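Long-range contacts in N-(5'-phosphoribosyl)anthranilate isomerase (PDB 4WUI), which probably catalyses the isomerisation of N-(5-phosphoribosyl)anthranilate to 1-(2-carboxyphenylamino)-1-deoxyribulose 5-phosphate, the third step of tryptophan biosynthesis from chorismate: residues I6-L11 / A23-I28; T12-I17 / S46-T51; G29-P34 / V59-T64. One frame throughout, in Å; residues are numbered along the deposited sequence. Where two conformers were deposited one is given.

Contact 1: I6-L11 / A23-I28; sequences IKVCGL and AHVDAI
The carboxylate of Asp26 reaches across to the neighbouring strand 5-8, where OD2 takes the amide of Ile6 (N to OD2 2.8 Å) through its anti lone pair. The bond is fairly straight, and a chi1 of -57° swings the carboxylate to the side of its own backbone N, so that side chain and main chain grip Ile6 together: Asp26 N donates to Ile6 O at 2.9 Å, in the plane of that carbonyl. A second, weak bond from Ala27 N ends on the same oxygen. One step on, Val8 N donates to Ala27 O at 3.0 Å, and the parallel pairing is under way. An alanine in place of Asp26 would probably leave the Ile6 amide without its side-chain acceptor, with the backbone bonds to Ile6 O alone holding this end of the pairing.

The dense part lies beyond this polar start. On one face CG of Lys7 runs over the methyl of Ala27 (CG to CB 3.8 Å), while its ammonium continues to a salt bridge with Asp176. On the other face CG2 of Val8 meets CG1 of Val25 at 3.8 Å, the two side chains crossing at about a right angle; farther along, CD2 of Leu11 rests on CG2 of Ile28 at 3.9 Å. Asp26, by contrast, just after the Schellman turn that ends helix 14-22, is partly open to solvent. This is the first beta-alpha-beta unit of a TIM barrel, strands 5-8 and 27-32 joined through helix 14-22.

Contact 2: T12-I17 / S46-T51; sequences TDPHAI and STLTAT
CD1 of Ile17 is met by two side chains of segment 46-51, through CD2 of Leu48 and OG1 of Thr51, each at 3.6 Å. The isoleucine chain is extended beyond CB (chi2 175°), which carries this terminal methyl out of helix 14-22 toward its neighbour. It passes Leu48 at a slant but meets Thr51 at about a right angle.

Leu48 uses its two methyls differently. CD2 lies against Ile17 and also faces CD of Pro14, 4.1 Å away in the first turn of the helix, the two side chains crossing at about a right angle; CD1 comes nearest the carbonyl oxygen of Thr12 (4.1 Å). The start of that turn is fixed by Asp13, the N-cap, whose OD1 accepts from Ala16 N at 3.2 Å, from well above the carboxylate plane.

Thr51 presents an oxygen to a methyl, yet its hydroxyl is already engaged: with chi1 at 72°, OG1 turns back and donates to Leu48 O (2.8 Å), which also accepts from Thr51 N. Asp13 OD1 and the Thr51 hydroxyl are thus engaged within their own segments, and what joins these neighbouring outer helices of the barrel is van der Waals contact, mostly of aliphatic groups, with one methyl set against a hydroxyl oxygen.

Contact 3: G29-P34 / V59-T64; sequences GFVHAP and VLVVAT
Phe30 N points straight at Val59 O, 2.8 Å away, the first of three bonds that zip strands 27-32 and 57-62 together as parallel neighbours in the TIM barrel, linked by helix 42-50 in a right-handed beta-alpha-beta crossover. The bond is almost linear at hydrogen (173°), and it meets the oxygen nearly head-on along the carbonyl. Val61 then answers in the other direction, its N donating to Phe30 O at 2.9 Å from a position tilted out of the carbonyl plane. The third bond returns, His32 N to Val61 O at 2.8 Å. Each of these oxygens also receives a CA-H: Val59 O from Gly29, Phe30 O from Leu60, and Val61 O from Val31.

After this the strands part. His32 O and Ala63 N stand 4.1 Å apart, and a water fills the step, donating to His32 O and accepting from Ala63 N, so both groups are satisfied without direct pairing.

The side chains sort to two faces. Inside the barrel, CG2 of Val31 slants past CB of Val61, while Gly29 brings only hydrogen to this face; a CB there would come tight against CG2 of Val61. On the outer face CD1 of Leu60 rests against both Phe30 O and CB of His32 (3.9 Å to CB). With CG of His32 anti to its backbone N (chi1 -178°), the imidazole goes on to partners elsewhere: ND1 bonds to Leu40 O and NE2 to a bound citrate, probably from the crystallisation liquor. Val62 comes up at the edge of that ring, near its plane, and its CG1 stands 3.7 Å from His32 O, the carbonyl that the bridging water holds at 2.6 Å.

Contacts 1 and 3 share strand 27-32 and lie in series, their centres about 14 Å apart: Val8 O probably accepts from Gly29 N (2.9 Å) and Ile28 O from Val59 N (2.9 Å), which carries the pairing across three adjacent barrel strands. Contact 2 lies outside this sheet. The ring of Phe30 joins contact 3 to contact 2: CB of Leu48 lies over the ring near CE1 (3.8 Å), and CD1 of Ile17 approaches CZ from the rim (4.0 Å). CD2 of Leu11 in contact 1 packs against C of Ala16 (3.8 Å) in helix 14-22. A bound citrate, which may mark a pocket, lies about 3 Å from the side chain of His32 and about 6 Å from that of Lys7.

Contact 1: I6-L11 / A23-I28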
# COMPACT_ATOMS: atom_id res chain seq x y z
N ILE A 6 -2.38 8.39 1.31
CA ILE A 6 -0.99 8.01 1.04
C ILE A 6 -0.55 6.90 1.98
O ILE A 6 -0.52 7.09 3.20
CB ILE A 6 -0.03 9.20 1.18
CG1 ILE A 6 -0.38 10.30 0.16
CG2 ILE A 6 1.41 8.72 1.01
CD1 ILE A 6 0.41 11.61 0.34
N LYS A 7 -0.20 5.76 1.39
CA LYS A 7 0.38 4.64 2.12
C LYS A 7 1.83 4.46 1.72
O LYS A 7 2.15 4.39 0.54
CB LYS A 7 -0.38 3.35 1.82
CG LYS A 7 0.25 2.14 2.52
CD LYS A 7 -0.70 0.98 2.60
CE LYS A 7 -0.05 -0.34 2.82
NZ LYS A 7 0.35 -0.98 1.55
N VAL A 8 2.69 4.33 2.73
CA VAL A 8 4.06 3.88 2.52
C VAL A 8 4.11 2.44 2.99
O VAL A 8 3.74 2.13 4.12
CB VAL A 8 5.07 4.74 3.27
CG1 VAL A 8 6.47 4.31 2.87
CG2 VAL A 8 4.84 6.23 2.96
N CYS A 9 4.54 1.56 2.09
CA CYS A 9 4.51 0.13 2.36
C CYS A 9 5.90 -0.43 2.59
O CYS A 9 6.87 0.05 2.05
CB CYS A 9 3.84 -0.61 1.19
SG CYS A 9 3.28 -2.26 1.69
N GLY A 10 5.99 -1.49 3.37
CA GLY A 10 7.25 -2.16 3.53
C GLY A 10 8.26 -1.45 4.41
O GLY A 10 9.44 -1.43 4.08
N LEU A 11 7.80 -0.89 5.53
CA LEU A 11 8.71 -0.26 6.48
C LEU A 11 9.26 -1.31 7.42
O LEU A 11 8.59 -2.27 7.77
CB LEU A 11 8.02 0.83 7.27
CG LEU A 11 7.97 2.21 6.53
CD1 LEU A 11 7.19 2.20 5.27
CD2 LEU A 11 7.47 3.29 7.48
N ALA A 23 5.84 13.20 8.00
CA ALA A 23 5.21 13.56 6.72
C ALA A 23 3.69 13.40 6.77
O ALA A 23 3.01 13.69 5.80
CB ALA A 23 5.77 12.70 5.62
N HIS A 24 3.14 12.94 7.89
CA HIS A 24 1.69 12.79 8.05
C HIS A 24 1.09 11.89 6.98
O HIS A 24 0.05 12.22 6.41
CB HIS A 24 1.01 14.15 8.14
CG HIS A 24 1.49 14.93 9.32
ND1 HIS A 24 2.57 15.78 9.28
CD2 HIS A 24 1.13 14.86 10.62
CE1 HIS A 24 2.79 16.29 10.48
NE2 HIS A 24 1.93 15.74 11.32
N VAL A 25 1.73 10.75 6.73
CA VAL A 25 1.12 9.76 5.85
C VAL A 25 -0.16 9.22 6.48
O VAL A 25 -0.42 9.35 7.67
CB VAL A 25 2.08 8.61 5.50
CG1 VAL A 25 3.38 9.13 4.86
CG2 VAL A 25 2.33 7.70 6.70
N ASP A 26 -0.94 8.53 5.66
CA ASP A 26 -2.19 7.94 6.11
C ASP A 26 -2.09 6.50 6.53
O ASP A 26 -2.92 6.03 7.33
CB ASP A 26 -3.25 8.10 5.04
CG ASP A 26 -3.45 9.54 4.70
OD1 ASP A 26 -3.79 10.33 5.59
OD2 ASP A 26 -3.19 9.92 3.55
N ALA A 27 -1.09 5.77 6.01
CA ALA A 27 -0.95 4.34 6.32
C ALA A 27 0.49 3.93 6.21
O ALA A 27 1.26 4.49 5.41
CB ALA A 27 -1.80 3.47 5.39
N ILE A 28 0.84 2.92 7.00
CA ILE A 28 2.14 2.26 6.97
C ILE A 28 1.90 0.77 6.83
O ILE A 28 1.12 0.19 7.60
CB ILE A 28 2.97 2.53 8.26
CG1 ILE A 28 3.42 3.97 8.31
CG2 ILE A 28 4.14 1.55 8.34
CD1 ILE A 28 4.00 4.41 9.68

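Contact 2: T12-I17 / S46-T51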
# COMPACT_ATOMS: atom_id res chain seq x y z
N THR A 12 10.50 -1.10 7.87
CA THR A 12 11.17 -2.10 8.69
C THR A 12 11.86 -1.55 9.93
O THR A 12 12.40 -2.36 10.73
CB THR A 12 12.20 -2.89 7.85
OG1 THR A 12 13.20 -1.97 7.40
CG2 THR A 12 11.56 -3.61 6.68
N ASP A 13 11.83 -0.25 10.17
CA ASP A 13 12.52 0.28 11.34
C ASP A 13 11.85 1.56 11.84
O ASP A 13 11.14 2.24 11.08
CB ASP A 13 14.05 0.44 11.13
CG ASP A 13 14.47 1.49 10.12
OD1 ASP A 13 13.65 1.98 9.29
OD2 ASP A 13 15.68 1.84 10.22
N PRO A 14 12.11 1.90 13.10
CA PRO A 14 11.62 3.18 13.64
C PRO A 14 12.12 4.38 12.87
O PRO A 14 11.39 5.39 12.80
CB PRO A 14 12.12 3.16 15.09
CG PRO A 14 12.10 1.71 15.43
CD PRO A 14 12.64 1.05 14.19
N HIS A 15 13.31 4.33 12.32
CA HIS A 15 13.84 5.47 11.59
C HIS A 15 12.87 5.84 10.44
O HIS A 15 12.61 7.02 10.19
CB HIS A 15 15.21 5.06 11.05
CG HIS A 15 16.02 6.18 10.52
ND1 HIS A 15 16.42 6.31 9.20
CD2 HIS A 15 16.58 7.22 11.18
CE1 HIS A 15 17.17 7.39 9.07
NE2 HIS A 15 17.25 7.97 10.25
N ALA A 16 12.34 4.83 9.77
CA ALA A 16 11.36 5.04 8.69
C ALA A 16 9.99 5.45 9.23
O ALA A 16 9.35 6.33 8.65
CB ALA A 16 11.27 3.81 7.84
N ILE A 17 9.54 4.83 10.31
CA ILE A 17 8.27 5.21 10.92
C ILE A 17 8.30 6.68 11.31
O ILE A 17 7.31 7.39 11.06
CB ILE A 17 7.92 4.32 12.13
CG1 ILE A 17 7.61 2.88 11.65
CG2 ILE A 17 6.74 4.90 12.91
CD1 ILE A 17 7.37 1.89 12.77
N SER A 46 4.75 -6.85 15.64
CA SER A 46 4.04 -6.46 16.83
C SER A 46 4.68 -5.21 17.46
O SER A 46 3.98 -4.23 17.74
CB SER A 46 4.00 -7.61 17.81
OG SER A 46 3.19 -8.66 17.32
N THR A 47 5.99 -5.21 17.68
CA THR A 47 6.57 -4.04 18.31
C THR A 47 6.47 -2.81 17.42
O THR A 47 6.14 -1.71 17.91
CB THR A 47 8.01 -4.22 18.79
OG1 THR A 47 8.84 -4.38 17.65
CG2 THR A 47 8.16 -5.39 19.75
N LEU A 48 6.70 -2.97 16.13
CA LEU A 48 6.64 -1.82 15.22
C LEU A 48 5.24 -1.21 15.22
O LEU A 48 5.06 0.02 15.30
CB LEU A 48 7.01 -2.25 13.81
CG LEU A 48 8.51 -2.44 13.53
CD1 LEU A 48 8.72 -3.29 12.29
CD2 LEU A 48 9.26 -1.13 13.42
N THR A 49 4.23 -2.06 15.14
CA THR A 49 2.86 -1.60 15.08
C THR A 49 2.49 -0.79 16.30
O THR A 49 1.80 0.23 16.19
CB THR A 49 1.90 -2.80 14.91
OG1 THR A 49 2.14 -3.42 13.64
CG2 THR A 49 0.44 -2.44 14.99
N ALA A 50 2.96 -1.22 17.47
CA ALA A 50 2.62 -0.56 18.71
C ALA A 50 3.22 0.83 18.81
O ALA A 50 2.76 1.63 19.61
CB ALA A 50 3.07 -1.41 19.89
N THR A 51 4.23 1.14 18.01
CA THR A 51 4.85 2.47 18.06
C THR A 51 4.12 3.50 17.19
O THR A 51 4.42 4.67 17.30
CB THR A 51 6.32 2.46 17.62
OG1 THR A 51 6.45 2.26 16.21
CG2 THR A 51 7.13 1.39 18.37

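Contact 3: G29-P34 / V59-T64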
# COMPACT_ATOMS: atom_id res chain seq x y z
N GLY A 29 2.56 0.15 5.85
CA GLY A 29 2.54 -1.29 5.69
C GLY A 29 3.75 -1.99 6.27
O GLY A 29 4.87 -1.55 6.10
N PHE A 30 3.48 -3.11 6.92
CA PHE A 30 4.48 -4.03 7.47
C PHE A 30 4.31 -5.35 6.73
O PHE A 30 3.24 -5.97 6.80
CB PHE A 30 4.27 -4.22 8.97
CG PHE A 30 4.41 -2.94 9.76
CD1 PHE A 30 5.60 -2.21 9.74
CD2 PHE A 30 3.36 -2.45 10.53
CE1 PHE A 30 5.71 -1.02 10.46
CE2 PHE A 30 3.51 -1.25 11.24
CZ PHE A 30 4.67 -0.56 11.21
N VAL A 31 5.34 -5.74 6.00
CA VAL A 31 5.28 -6.90 5.14
C VAL A 31 5.69 -8.16 5.88
O VAL A 31 6.73 -8.21 6.53
CB VAL A 31 6.18 -6.69 3.91
CG1 VAL A 31 6.36 -7.97 3.09
CG2 VAL A 31 5.64 -5.56 3.06
N HIS A 32 4.84 -9.19 5.78
CA HIS A 32 5.13 -10.51 6.26
C HIS A 32 5.01 -11.42 5.06
O HIS A 32 3.91 -11.73 4.62
CB HIS A 32 4.15 -10.93 7.35
CG HIS A 32 4.44 -12.27 7.91
ND1 HIS A 32 5.47 -12.53 8.80
CD2 HIS A 32 3.81 -13.44 7.71
CE1 HIS A 32 5.46 -13.81 9.11
NE2 HIS A 32 4.47 -14.39 8.46
N ALA A 33 6.16 -11.75 4.49
CA ALA A 33 6.25 -12.44 3.19
C ALA A 33 7.70 -12.86 3.06
O ALA A 33 8.55 -12.05 2.70
CB ALA A 33 5.87 -11.52 2.04
N PRO A 34 8.02 -14.11 3.42
CA PRO A 34 9.42 -14.55 3.47
C PRO A 34 10.19 -14.42 2.16
O PRO A 34 11.42 -14.53 2.16
CB PRO A 34 9.31 -16.02 3.90
CG PRO A 34 8.09 -16.06 4.72
CD PRO A 34 7.13 -15.14 4.02
N VAL A 59 -1.00 -1.58 8.50
CA VAL A 59 -1.44 -2.57 7.54
C VAL A 59 -0.47 -3.74 7.56
O VAL A 59 0.72 -3.57 7.33
CB VAL A 59 -1.50 -1.97 6.11
CG1 VAL A 59 -2.08 -2.99 5.14
CG2 VAL A 59 -2.29 -0.66 6.09
N LEU A 60 -0.99 -4.94 7.83
CA LEU A 60 -0.24 -6.18 7.67
C LEU A 60 -0.39 -6.62 6.23
O LEU A 60 -1.51 -6.83 5.76
CB LEU A 60 -0.76 -7.26 8.61
CG LEU A 60 -0.15 -8.63 8.42
CD1 LEU A 60 1.35 -8.61 8.78
CD2 LEU A 60 -0.85 -9.67 9.25
N VAL A 61 0.74 -6.77 5.54
CA VAL A 61 0.74 -7.13 4.12
C VAL A 61 1.27 -8.54 3.97
O VAL A 61 2.42 -8.81 4.34
CB VAL A 61 1.60 -6.13 3.31
CG1 VAL A 61 1.61 -6.48 1.87
CG2 VAL A 61 1.14 -4.70 3.53
N VAL A 62 0.44 -9.46 3.47
CA VAL A 62 0.82 -10.85 3.29
C VAL A 62 0.68 -11.28 1.84
O VAL A 62 -0.03 -10.65 1.04
CB VAL A 62 -0.02 -11.79 4.20
CG1 VAL A 62 0.32 -11.56 5.65
CG2 VAL A 62 -1.52 -11.58 3.96
N ALA A 63 1.35 -12.36 1.50
CA ALA A 63 1.39 -12.88 0.14
C ALA A 63 1.20 -14.39 0.05
O ALA A 63 0.47 -14.87 -0.81
CB ALA A 63 2.70 -12.48 -0.54
N THR A 64 1.89 -15.14 0.91
CA THR A 64 1.99 -16.59 0.82
C THR A 64 1.54 -17.27 2.12
O THR A 64 1.65 -18.48 2.26
CB THR A 64 3.45 -17.02 0.46
OG1 THR A 64 4.36 -16.41 1.37
CG2 THR A 64 3.77 -16.62 -0.97
O HOH W 1 2.97 -13.88 3.40